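Local atomic coordinates of putative ATPase, AAA family (Prochlorococcus marinus subsp. pastoris str. CCMP1986, PDB entry 3CTD), a protein that probably acts as a DNA-dependent ATPase of the RarA/MGS1/WRNIP1 subfamily in responses to stalled DNA replication, represented here by its C-terminal part. Residues 37-42 with 68-73; 81-86 with 118-123; 159-162 with 168-171. The protein carries 1 engineered substitution. One frame throughout, in Å; residues are numbered along the deposited sequence.

Contact 1 of 3, residues 37-42 with 68-73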
ATOM      1  N   ASP B  37      15.930  23.298  15.432  1.00 53.23           N
ATOM      2  CA  ASP B  37      15.818  24.251  14.295  1.00 51.16           C
ATOM      3  C   ASP B  37      16.065  23.617  12.908  1.00 47.20           C
ATOM      4  O   ASP B  37      15.458  24.008  11.894  1.00 45.89           O
ATOM      5  CB  ASP B  37      16.782  25.430  14.471  1.00 56.64           C
ATOM      6  CG  ASP B  37      16.424  26.318  15.659  1.00 62.68           C
ATOM      7  OD1 ASP B  37      15.233  26.372  16.032  1.00 65.77           O
ATOM      8  OD2 ASP B  37      17.336  26.972  16.206  1.00 64.71           O
ATOM      9  N   VAL B  38      17.006  22.680  12.864  1.00 41.84           N
ATOM     10  CA  VAL B  38      17.337  21.964  11.644  1.00 41.92           C
ATOM     11  C   VAL B  38      16.118  21.139  11.213  1.00 43.38           C
ATOM     12  O   VAL B  38      15.598  21.324  10.109  1.00 41.51           O
ATOM     13  CB  VAL B  38      18.654  21.102  11.816  1.00 41.15           C
ATOM     14  CG1 VAL B  38      18.951  20.294  10.562  1.00 39.51           C
ATOM     15  CG2 VAL B  38      19.874  22.026  12.157  1.00 32.70           C
ATOM     16  N   ILE B  39      15.605  20.296  12.110  1.00 45.77           N
ATOM     17  CA  ILE B  39      14.396  19.522  11.800  1.00 45.76           C
ATOM     18  C   ILE B  39      13.243  20.441  11.375  1.00 44.24           C
ATOM     19  O   ILE B  39      12.477  20.110  10.458  1.00 44.84           O
ATOM     20  CB  ILE B  39      13.977  18.552  12.940  1.00 50.11           C
ATOM     21  CG1 ILE B  39      13.014  17.466  12.412  1.00 53.44           C
ATOM     22  CG2 ILE B  39      13.335  19.297  14.100  1.00 51.29           C
ATOM     23  CD1 ILE B  39      13.629  16.102  12.174  1.00 49.65           C
ATOM     24  N   SER B  40      13.153  21.614  11.987  1.00 39.21           N
ATOM     25  CA  SER B  40      12.163  22.607  11.572  1.00 37.19           C
ATOM     26  C   SER B  40      12.372  23.064  10.116  1.00 36.25           C
ATOM     27  O   SER B  40      11.442  23.083   9.288  1.00 39.57           O
ATOM     28  CB  SER B  40      12.158  23.787  12.561  1.00 38.30           C
ATOM     29  OG  SER B  40      11.582  24.942  11.987  1.00 43.69           O
ATOM     30  N   ALA B  41      13.596  23.397   9.765  1.00 34.61           N
ATOM     31  CA  ALA B  41      13.868  23.799   8.373  1.00 36.77           C
ATOM     32  C   ALA B  41      13.567  22.677   7.309  1.00 36.04           C
ATOM     33  O   ALA B  41      13.117  22.937   6.162  1.00 37.63           O
ATOM     34  CB  ALA B  41      15.309  24.318   8.266  1.00 31.58           C
ATOM     35  N   PHE B  42      13.817  21.441   7.720  1.00 31.85           N
ATOM     36  CA  PHE B  42      13.498  20.218   6.962  1.00 33.11           C
ATOM     37  C   PHE B  42      11.991  20.096   6.670  1.00 32.21           C
ATOM     38  O   PHE B  42      11.562  20.026   5.533  1.00 35.67           O
ATOM     39  CB  PHE B  42      13.993  19.009   7.799  1.00 33.49           C
ATOM     40  CG  PHE B  42      13.701  17.661   7.195  1.00 34.65           C
ATOM     41  CD1 PHE B  42      14.242  17.305   5.940  1.00 29.10           C
ATOM     42  CD2 PHE B  42      12.925  16.717   7.911  1.00 31.05           C
ATOM     43  CE1 PHE B  42      13.992  16.029   5.387  1.00 30.65           C
ATOM     44  CE2 PHE B  42      12.662  15.460   7.366  1.00 32.84           C
ATOM     45  CZ  PHE B  42      13.202  15.109   6.083  1.00 31.52           C
ATOM     46  N   PRO B  68      17.528   8.331  13.116  1.00 42.93           N
ATOM     47  CA  PRO B  68      16.636   8.169  11.947  1.00 44.20           C
ATOM     48  C   PRO B  68      15.164   7.958  12.334  1.00 46.03           C
ATOM     49  O   PRO B  68      14.266   8.487  11.658  1.00 48.10           O
ATOM     50  CB  PRO B  68      17.191   6.925  11.210  1.00 41.53           C
ATOM     51  CG  PRO B  68      17.985   6.205  12.225  1.00 44.59           C
ATOM     52  CD  PRO B  68      18.549   7.272  13.173  1.00 43.40           C
ATOM     53  N   ASN B  69      14.910   7.222  13.413  1.00 46.64           N
ATOM     54  CA  ASN B  69      13.533   7.072  13.945  1.00 48.51           C
ATOM     55  C   ASN B  69      12.879   8.412  14.226  1.00 49.45           C
ATOM     56  O   ASN B  69      11.703   8.614  13.893  1.00 51.68           O
ATOM     57  CB  ASN B  69      13.503   6.222  15.220  1.00 49.97           C
ATOM     58  CG  ASN B  69      14.020   4.812  14.979  1.00 53.44           C
ATOM     59  OD1 ASN B  69      13.533   4.106  14.087  1.00 52.96           O
ATOM     60  ND2 ASN B  69      15.055   4.416  15.735  1.00 50.64           N
ATOM     61  N   PHE B  70      13.634   9.345  14.806  1.00 42.02           N
ATOM     62  CA  PHE B  70      13.114  10.685  14.984  1.00 41.37           C
ATOM     63  C   PHE B  70      12.761  11.339  13.625  1.00 42.41           C
ATOM     64  O   PHE B  70      11.673  11.878  13.443  1.00 44.89           O
ATOM     65  CB  PHE B  70      14.067  11.532  15.811  1.00 38.14           C
ATOM     66  CG  PHE B  70      13.634  12.931  15.978  1.00 42.97           C
ATOM     67  CD1 PHE B  70      12.430  13.230  16.595  1.00 44.92           C
ATOM     68  CD2 PHE B  70      14.425  13.968  15.519  1.00 47.15           C
ATOM     69  CE1 PHE B  70      12.018  14.558  16.766  1.00 49.88           C
ATOM     70  CE2 PHE B  70      14.018  15.294  15.671  1.00 52.75           C
ATOM     71  CZ  PHE B  70      12.805  15.595  16.313  1.00 49.61           C
ATOM     72  N   ILE B  71      13.630  11.233  12.643  1.00 40.21           N
ATOM     73  CA  ILE B  71      13.321  11.842  11.332  1.00 39.08           C
ATOM     74  C   ILE B  71      12.061  11.206  10.719  1.00 33.87           C
ATOM     75  O   ILE B  71      11.187  11.898  10.208  1.00 31.51           O
ATOM     76  CB  ILE B  71      14.505  11.675  10.347  1.00 35.29           C
ATOM     77  CG1 ILE B  71      15.773  12.349  10.908  1.00 32.45           C
ATOM     78  CG2 ILE B  71      14.118  12.117   8.947  1.00 28.30           C
ATOM     79  CD1 ILE B  71      17.068  11.803  10.266  1.00 28.88           C
ATOM     80  N   PHE B  72      11.969   9.889  10.783  1.00 31.59           N
ATOM     81  CA  PHE B  72      10.767   9.170  10.295  1.00 35.94           C
ATOM     82  C   PHE B  72       9.475   9.522  11.031  1.00 38.07           C
ATOM     83  O   PHE B  72       8.410   9.479  10.428  1.00 37.32           O
ATOM     84  CB  PHE B  72      10.947   7.651  10.310  1.00 30.43           C
ATOM     85  CG  PHE B  72      11.565   7.129   9.073  1.00 31.67           C
ATOM     86  CD1 PHE B  72      10.956   7.349   7.836  1.00 30.41           C
ATOM     87  CD2 PHE B  72      12.756   6.444   9.122  1.00 24.55           C
ATOM     88  CE1 PHE B  72      11.529   6.876   6.670  1.00 28.82           C
ATOM     89  CE2 PHE B  72      13.310   5.972   7.963  1.00 29.61           C
ATOM     90  CZ  PHE B  72      12.710   6.194   6.730  1.00 27.81           C
ATOM     91  N   ARG B  73       9.573   9.879  12.310  1.00 37.61           N
ATOM     92  CA  ARG B  73       8.383  10.326  13.061  1.00 41.78           C
ATOM     93  C   ARG B  73       7.813  11.584  12.444  1.00 40.67           C
ATOM     94  O   ARG B  73       6.618  11.650  12.158  1.00 44.79           O
ATOM     95  CB  ARG B  73       8.707  10.583  14.539  1.00 44.48           C
ATOM     96  CG  ARG B  73       8.315   9.460  15.479  1.00 46.58           C
ATOM     97  CD  ARG B  73       8.742   9.729  16.948  1.00 51.21           C
ATOM     98  NE  ARG B  73       9.694   8.667  17.208  1.00 57.50           N
ATOM     99  CZ  ARG B  73      10.911   8.819  17.695  1.00 55.13           C
ATOM    100  NH1 ARG B  73      11.335  10.031  18.097  1.00 51.77           N
ATOM    101  NH2 ARG B  73      11.668   7.727  17.799  1.00 52.01           N
TER
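Ile-39 and Phe-70 reach for each other from opposite directions, and where they meet the two helices are most closely packed. The terminal methyl CD1 of Ile-39 lies 3.6 Å from CE2 of Phe-70, meeting the ring obliquely. The isoleucine suits this place because its longer branch, with CG1 anti to the backbone N (chi1 -162°), stretches across the gap to the aromatic carbons. A second pair follows, one turn on from Ile-39 but using the residue next to Phe-70: the ring of Phe-42 and the side chain of Ile-71 cross at about a right angle, with CE2 of Phe-42 4.0 Å from CG2 of Ile-71. The contact is wholly apolar.

The axes of the two short segments approach no closer than 11.7 Å and run at 41° to each other, so long side chains have to bridge the space, and phenylalanine and isoleucine have the length for it. This is helix-helix packing in an all-helical part of the chain, joining helix 36-47, which falls in the range of the AAA C-terminal (lid) family, to helix 68-83 of the MgsA C-terminal family. Met-61 of helix 51-63 touches both Ile-39 and Phe-42, while Leu-113 of helix 110-121 packs on Ile-71.

Ile-39, Phe-42 and Ile-71 are buried, whereas Phe-70, at the seam's margin, is partly exposed, with NH1 of Arg-73 in plane at its ring edge. On helix 36-47, Asp-37 and Ser-40 turn instead to a second subunit, hydrogen-bonding the backbone of its Asn-153 and Leu-151 respectively.

Contact 2 of 3, residues 81-86 with 118-123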
ATOM      1  N   GLU B  81      -0.281  15.709   8.328  1.00 32.91           N
ATOM      2  CA  GLU B  81      -0.524  17.088   8.645  1.00 35.41           C
ATOM      3  C   GLU B  81      -0.397  18.025   7.441  1.00 36.78           C
ATOM      4  O   GLU B  81      -1.193  18.946   7.308  1.00 37.73           O
ATOM      5  CB  GLU B  81       0.399  17.542   9.746  1.00 35.86           C
ATOM      6  CG  GLU B  81       0.421  19.022   9.853  1.00 45.39           C
ATOM      7  CD  GLU B  81       1.127  19.539  11.095  1.00 48.67           C
ATOM      8  OE1 GLU B  81       0.527  20.407  11.751  1.00 54.94           O
ATOM      9  OE2 GLU B  81       2.254  19.105  11.420  1.00 49.29           O
ATOM     10  N   ASP B  82       0.587  17.786   6.557  1.00 40.02           N
ATOM     11  CA  ASP B  82       0.929  18.733   5.484  1.00 32.97           C
ATOM     12  C   ASP B  82       0.569  18.198   4.117  1.00 34.59           C
ATOM     13  O   ASP B  82       0.339  18.971   3.227  1.00 37.44           O
ATOM     14  CB  ASP B  82       2.415  19.066   5.481  1.00 34.24           C
ATOM     15  CG  ASP B  82       2.859  19.829   6.711  1.00 41.00           C
ATOM     16  OD1 ASP B  82       2.324  20.937   6.967  1.00 39.76           O
ATOM     17  OD2 ASP B  82       3.772  19.324   7.417  1.00 43.15           O
ATOM     18  N   ILE B  83       0.555  16.887   3.911  1.00 31.74           N
ATOM     19  CA  ILE B  83       0.087  16.348   2.625  1.00 29.29           C
ATOM     20  C   ILE B  83      -1.362  15.853   2.808  1.00 29.64           C
ATOM     21  O   ILE B  83      -2.307  16.323   2.146  1.00 32.70           O
ATOM     22  CB  ILE B  83       1.007  15.178   2.102  1.00 30.29           C
ATOM     23  CG1 ILE B  83       2.320  15.683   1.504  1.00 24.51           C
ATOM     24  CG2 ILE B  83       0.284  14.268   1.097  1.00 29.04           C
ATOM     25  CD1 ILE B  83       3.089  16.491   2.402  1.00 24.56           C
ATOM     26  N   GLY B  84      -1.545  14.909   3.716  1.00 31.18           N
ATOM     27  CA  GLY B  84      -2.892  14.528   4.175  1.00 31.24           C
ATOM     28  C   GLY B  84      -3.742  13.986   3.058  1.00 33.84           C
ATOM     29  O   GLY B  84      -3.243  13.254   2.184  1.00 33.70           O
ATOM     30  N   LEU B  85      -5.025  14.361   3.044  1.00 33.40           N
ATOM     31  CA  LEU B  85      -5.914  13.889   1.982  1.00 33.62           C
ATOM     32  C   LEU B  85      -5.654  14.529   0.594  1.00 32.64           C
ATOM     33  O   LEU B  85      -6.455  14.376  -0.343  1.00 30.01           O
ATOM     34  CB  LEU B  85      -7.373  14.068   2.408  1.00 32.99           C
ATOM     35  CG  LEU B  85      -7.632  13.535   3.808  1.00 29.59           C
ATOM     36  CD1 LEU B  85      -8.987  13.973   4.189  1.00 26.42           C
ATOM     37  CD2 LEU B  85      -7.573  12.032   3.789  1.00 31.08           C
ATOM     38  N   ALA B  86      -4.559  15.259   0.447  1.00 33.99           N
ATOM     39  CA  ALA B  86      -4.176  15.669  -0.916  1.00 35.05           C
ATOM     40  C   ALA B  86      -3.683  14.393  -1.615  1.00 34.58           C
ATOM     41  O   ALA B  86      -3.842  14.225  -2.830  1.00 35.31           O
ATOM     42  CB  ALA B  86      -3.099  16.757  -0.892  1.00 33.46           C
ATOM     43  N   LEU B 118      11.844  13.205  -0.264  1.00 27.93           N
ATOM     44  CA  LEU B 118      11.563  13.740  -1.614  1.00 29.67           C
ATOM     45  C   LEU B 118      10.116  13.599  -1.999  1.00 29.26           C
ATOM     46  O   LEU B 118       9.526  14.482  -2.608  1.00 31.90           O
ATOM     47  CB  LEU B 118      12.444  13.042  -2.657  1.00 28.99           C
ATOM     48  CG  LEU B 118      13.912  13.500  -2.608  1.00 32.86           C
ATOM     49  CD1 LEU B 118      14.757  12.512  -3.393  1.00 30.35           C
ATOM     50  CD2 LEU B 118      14.090  14.970  -3.112  1.00 27.79           C
ATOM     51  N   TYR B 119       9.525  12.477  -1.611  1.00 33.10           N
ATOM     52  CA  TYR B 119       8.143  12.166  -1.979  1.00 30.21           C
ATOM     53  C   TYR B 119       7.145  13.189  -1.402  1.00 28.71           C
ATOM     54  O   TYR B 119       6.226  13.628  -2.089  1.00 22.94           O
ATOM     55  CB  TYR B 119       7.809  10.776  -1.467  1.00 25.17           C
ATOM     56  CG  TYR B 119       6.417  10.357  -1.788  1.00 27.11           C
ATOM     57  CD1 TYR B 119       6.140   9.519  -2.841  1.00 28.51           C
ATOM     58  CD2 TYR B 119       5.360  10.792  -1.029  1.00 31.91           C
ATOM     59  CE1 TYR B 119       4.805   9.111  -3.129  1.00 27.88           C
ATOM     60  CE2 TYR B 119       4.019  10.398  -1.312  1.00 32.91           C
ATOM     61  CZ  TYR B 119       3.753   9.558  -2.352  1.00 32.71           C
ATOM     62  OH  TYR B 119       2.430   9.179  -2.601  1.00 37.33           O
ATOM     63  N   LEU B 120       7.305  13.515  -0.114  1.00 27.24           N
ATOM     64  CA  LEU B 120       6.489  14.535   0.534  1.00 26.12           C
ATOM     65  C   LEU B 120       6.771  15.916  -0.055  1.00 30.57           C
ATOM     66  O   LEU B 120       5.838  16.649  -0.331  1.00 35.56           O
ATOM     67  CB  LEU B 120       6.701  14.527   2.044  1.00 25.30           C
ATOM     68  CG  LEU B 120       6.274  13.227   2.717  1.00 28.06           C
ATOM     69  CD1 LEU B 120       6.407  13.305   4.243  1.00 23.74           C
ATOM     70  CD2 LEU B 120       4.839  12.886   2.295  1.00 25.04           C
ATOM     71  N   ALA B 121       8.042  16.267  -0.288  1.00 29.41           N
ATOM     72  CA  ALA B 121       8.367  17.577  -0.856  1.00 27.03           C
ATOM     73  C   ALA B 121       7.633  17.856  -2.177  1.00 32.37           C
ATOM     74  O   ALA B 121       7.193  18.974  -2.419  1.00 32.65           O
ATOM     75  CB  ALA B 121       9.846  17.689  -1.062  1.00 30.43           C
ATOM     76  N   ILE B 122       7.514  16.843  -3.042  1.00 30.67           N
ATOM     77  CA  ILE B 122       6.879  17.047  -4.321  1.00 27.84           C
ATOM     78  C   ILE B 122       5.405  16.665  -4.375  1.00 30.98           C
ATOM     79  O   ILE B 122       4.806  16.764  -5.443  1.00 33.34           O
ATOM     80  CB  ILE B 122       7.666  16.355  -5.482  1.00 30.34           C
ATOM     81  CG1 ILE B 122       7.614  14.815  -5.410  1.00 26.67           C
ATOM     82  CG2 ILE B 122       9.121  16.788  -5.449  1.00 27.36           C
ATOM     83  CD1 ILE B 122       8.435  14.148  -6.515  1.00 22.47           C
ATOM     84  N   SER B 123       4.799  16.235  -3.259  1.00 30.09           N
ATOM     85  CA  SER B 123       3.372  15.890  -3.309  1.00 27.54           C
ATOM     86  C   SER B 123       2.551  17.146  -3.259  1.00 32.16           C
ATOM     87  O   SER B 123       3.020  18.153  -2.672  1.00 28.75           O
ATOM     88  CB  SER B 123       2.975  15.016  -2.123  1.00 29.86           C
ATOM     89  OG  SER B 123       3.664  13.791  -2.171  1.00 35.41           O
TER
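Ile-83 packs its CG1 against two neighbours at once: CB of Ser-123 at 3.7 Å and CD2 of Leu-120 at 3.8 Å. Its terminal CD1 lies 3.9 Å from the carbonyl O of Leu-120. A branched aliphatic chain suits this buried place, where one residue must fill the angle between a leucine methyl and a serine methylene. With only an alanine's methyl in its place, Leu-120 CD2 and Ser-123 CB would probably be deprived of this partner and a gap would open between the two helix ends.

Around this first shell the chain is turning at both segments. Helix 68-83 finishes in a wider pi-type turn, and Gly-84 follows with positive phi, a conformation that favours glycine; residues 118-121 are the last part of helix 110-121. The contact therefore joins the C-terminal ends of two helices of the MgsA C-terminal region.

Ser-123 is held in place by its own hydroxyl: with OG anti to the carbonyl carbon (chi1 -63°), it donates to O of Tyr-119 at 2.6 Å, tilted 32° from the carbonyl plane. Further out, Lys-125 NZ hydrogen-bonds O of Leu-120, and Ala-90 of helix 90-104 touches both Ile-83 and Leu-120. The ring of Tyr-119 stacks with Trp-191 of a second subunit.

Contact 3 of 3, residues 159-162 with 168-171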
ATOM      1  N   LEU B 159     -31.399   4.239  11.010  1.00 28.91           N
ATOM      2  CA  LEU B 159     -31.448   3.635   9.644  1.00 32.61           C
ATOM      3  C   LEU B 159     -30.060   3.490   8.979  1.00 35.44           C
ATOM      4  O   LEU B 159     -29.181   4.339   9.123  1.00 35.75           O
ATOM      5  CB  LEU B 159     -32.441   4.343   8.712  1.00 30.97           C
ATOM      6  CG  LEU B 159     -33.877   4.271   9.275  1.00 37.94           C
ATOM      7  CD1 LEU B 159     -34.742   5.434   8.758  1.00 37.10           C
ATOM      8  CD2 LEU B 159     -34.549   2.898   9.054  1.00 33.30           C
ATOM      9  N   ASN B 160     -29.866   2.391   8.263  1.00 33.88           N
ATOM     10  CA  ASN B 160     -28.554   2.055   7.793  1.00 31.19           C
ATOM     11  C   ASN B 160     -28.467   2.389   6.325  1.00 30.72           C
ATOM     12  O   ASN B 160     -29.216   1.831   5.505  1.00 30.46           O
ATOM     13  CB  ASN B 160     -28.300   0.563   8.028  1.00 34.47           C
ATOM     14  CG  ASN B 160     -26.843   0.168   7.882  1.00 33.86           C
ATOM     15  OD1 ASN B 160     -26.170   0.481   6.874  1.00 32.00           O
ATOM     16  ND2 ASN B 160     -26.350  -0.554   8.885  1.00 31.99           N
ATOM     17  N   PRO B 161     -27.546   3.304   5.989  1.00 29.70           N
ATOM     18  CA  PRO B 161     -27.308   3.692   4.598  1.00 30.76           C
ATOM     19  C   PRO B 161     -27.090   2.497   3.642  1.00 35.23           C
ATOM     20  O   PRO B 161     -27.402   2.644   2.470  1.00 38.36           O
ATOM     21  CB  PRO B 161     -26.058   4.581   4.680  1.00 27.85           C
ATOM     22  CG  PRO B 161     -26.033   5.068   6.124  1.00 26.44           C
ATOM     23  CD  PRO B 161     -26.700   4.036   6.958  1.00 25.04           C
ATOM     24  N   HIS B 162     -26.576   1.357   4.126  1.00 34.51           N
ATOM     25  CA  HIS B 162     -26.381   0.176   3.287  1.00 35.35           C
ATOM     26  C   HIS B 162     -27.697  -0.508   2.921  1.00 44.89           C
ATOM     27  O   HIS B 162     -27.755  -1.281   1.963  1.00 46.87           O
ATOM     28  CB  HIS B 162     -25.542  -0.895   3.992  1.00 34.16           C
ATOM     29  CG  HIS B 162     -24.141  -0.483   4.304  1.00 30.68           C
ATOM     30  ND1 HIS B 162     -23.295   0.061   3.359  1.00 28.91           N
ATOM     31  CD2 HIS B 162     -23.434  -0.543   5.460  1.00 26.97           C
ATOM     32  CE1 HIS B 162     -22.135   0.348   3.924  1.00 25.86           C
ATOM     33  NE2 HIS B 162     -22.192  -0.019   5.196  1.00 31.29           N
ATOM     34  N   TRP B 168     -29.832   9.362  -1.401  1.00 60.43           N
ATOM     35  CA  TRP B 168     -29.081   9.771  -0.219  1.00 57.91           C
ATOM     36  C   TRP B 168     -29.934   9.650   1.047  1.00 50.13           C
ATOM     37  O   TRP B 168     -30.993  10.255   1.124  1.00 45.40           O
ATOM     38  CB  TRP B 168     -28.535  11.200  -0.383  1.00 62.20           C
ATOM     39  CG  TRP B 168     -28.041  11.756   0.937  1.00 71.76           C
ATOM     40  CD1 TRP B 168     -27.168  11.137   1.814  1.00 73.21           C
ATOM     41  CD2 TRP B 168     -28.401  13.018   1.553  1.00 73.87           C
ATOM     42  NE1 TRP B 168     -26.958  11.944   2.916  1.00 76.57           N
ATOM     43  CE2 TRP B 168     -27.698  13.100   2.784  1.00 77.43           C
ATOM     44  CE3 TRP B 168     -29.237  14.077   1.182  1.00 74.93           C
ATOM     45  CZ2 TRP B 168     -27.815  14.210   3.646  1.00 78.47           C
ATOM     46  CZ3 TRP B 168     -29.349  15.174   2.033  1.00 78.40           C
ATOM     47  CH2 TRP B 168     -28.642  15.231   3.252  1.00 79.38           C
ATOM     48  N   LEU B 169     -29.486   8.871   2.031  1.00 45.62           N
ATOM     49  CA  LEU B 169     -30.256   8.745   3.285  1.00 40.58           C
ATOM     50  C   LEU B 169     -30.105  10.049   4.057  1.00 41.00           C
ATOM     51  O   LEU B 169     -29.020  10.374   4.533  1.00 39.25           O
ATOM     52  CB  LEU B 169     -29.792   7.546   4.114  1.00 35.74           C
ATOM     53  CG  LEU B 169     -30.419   7.317   5.503  1.00 36.07           C
ATOM     54  CD1 LEU B 169     -31.909   7.251   5.376  1.00 32.66           C
ATOM     55  CD2 LEU B 169     -29.882   6.038   6.199  1.00 29.55           C
ATOM     56  N   GLN B 170     -31.181  10.824   4.157  1.00 39.55           N
ATOM     57  CA  GLN B 170     -31.109  12.024   4.990  1.00 40.63           C
ATOM     58  C   GLN B 170     -31.289  11.675   6.505  1.00 36.94           C
ATOM     59  O   GLN B 170     -32.391  11.349   6.960  1.00 34.44           O
ATOM     60  CB  GLN B 170     -32.090  13.084   4.463  1.00 44.01           C
ATOM     61  CG  GLN B 170     -32.246  14.304   5.349  1.00 49.06           C
ATOM     62  CD  GLN B 170     -33.089  15.387   4.691  1.00 50.16           C
ATOM     63  OE1 GLN B 170     -33.895  15.098   3.803  1.00 53.52           O
ATOM     64  NE2 GLN B 170     -32.898  16.634   5.115  1.00 46.61           N
ATOM     65  N   GLN B 171     -30.191  11.674   7.268  1.00 30.78           N
ATOM     66  CA  GLN B 171     -30.258  11.328   8.681  1.00 31.14           C
ATOM     67  C   GLN B 171     -29.305  12.228   9.452  1.00 32.95           C
ATOM     68  O   GLN B 171     -28.233  12.545   8.975  1.00 37.09           O
ATOM     69  CB  GLN B 171     -29.929   9.820   8.890  1.00 30.15           C
ATOM     70  CG  GLN B 171     -29.977   9.291  10.337  1.00 22.67           C
ATOM     71  CD  GLN B 171     -29.904   7.772  10.394  1.00 27.49           C
ATOM     72  OE1 GLN B 171     -30.758   7.138  10.986  1.00 29.56           O
ATOM     73  NE2 GLN B 171     -28.877   7.176   9.775  1.00 29.20           N
TER
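A long segment without regular helix or strand, between helix 131-139 and helix 191-197, doubles back on itself here, and a glutamine side chain binds the backbone of the facing segment. The amide of Gln-171 grips both polar backbone atoms of Leu-159. Its OE1 accepts the N-H of Leu-159 at 3.0 Å on a lone pair in the carbonyl plane, nearly straight at 169°. Its NE2 donates to O of Leu-159 at 2.9 Å, with the acceptor 17° out of the amide plane. Glutamine suits the task because one flat group offers an acceptor and a donor together, and two bonds to one residue fix its rotation. The side chain reaches that far because it is extended, with CG anti to the backbone N (chi1 -179°).

Beside these bonds, Leu-169 supplies the apolar part. Its CD2 methyl lies 3.8 Å from CD of Pro-161 and 4.0 Å from CB of Leu-159, so a single branch touches both residues; the proline ring offers a rigid apolar surface. Next to it Asn-160 forms an Asx turn: OD1 accepts from N of His-162 at 2.9 Å, which helps shape the bend that follows Leu-159.

Tyr-173 supports the site, its hydroxyl bonding NE2 of Gln-171 and its side chain touching Pro-161. The pairing lies at the surface, its centre about 28 Å from the centre of the chain, and helices of a neighbouring subunit come up to it: OD1 of Asp-82 of that subunit, on helix 68-83, is hydrogen-bonded to NE2 of His-162, and Arg-47 of the same subunit, on helix 36-47, packs on Asn-160 and Pro-161.

Read from the N terminus, the three contacts follow in series, with none enclosing or crossing another. Contact 1 closes a mostly helical loop that contains helix 51-63, bringing helix 36-47 against the start of helix 68-83. Contact 2 uses the far end of that same helix and closes a second loop, containing helix 90-104, onto the end of helix 110-121; the two centres are 15 Å apart. Contact 3 closes a short loop, with five residues between its segments, in the irregular region before helix 191-197. Within one chain contacts 2 and 3 do not touch, their nearest atoms being about 18 Å apart, but in the assembly their segments meet across a subunit boundary.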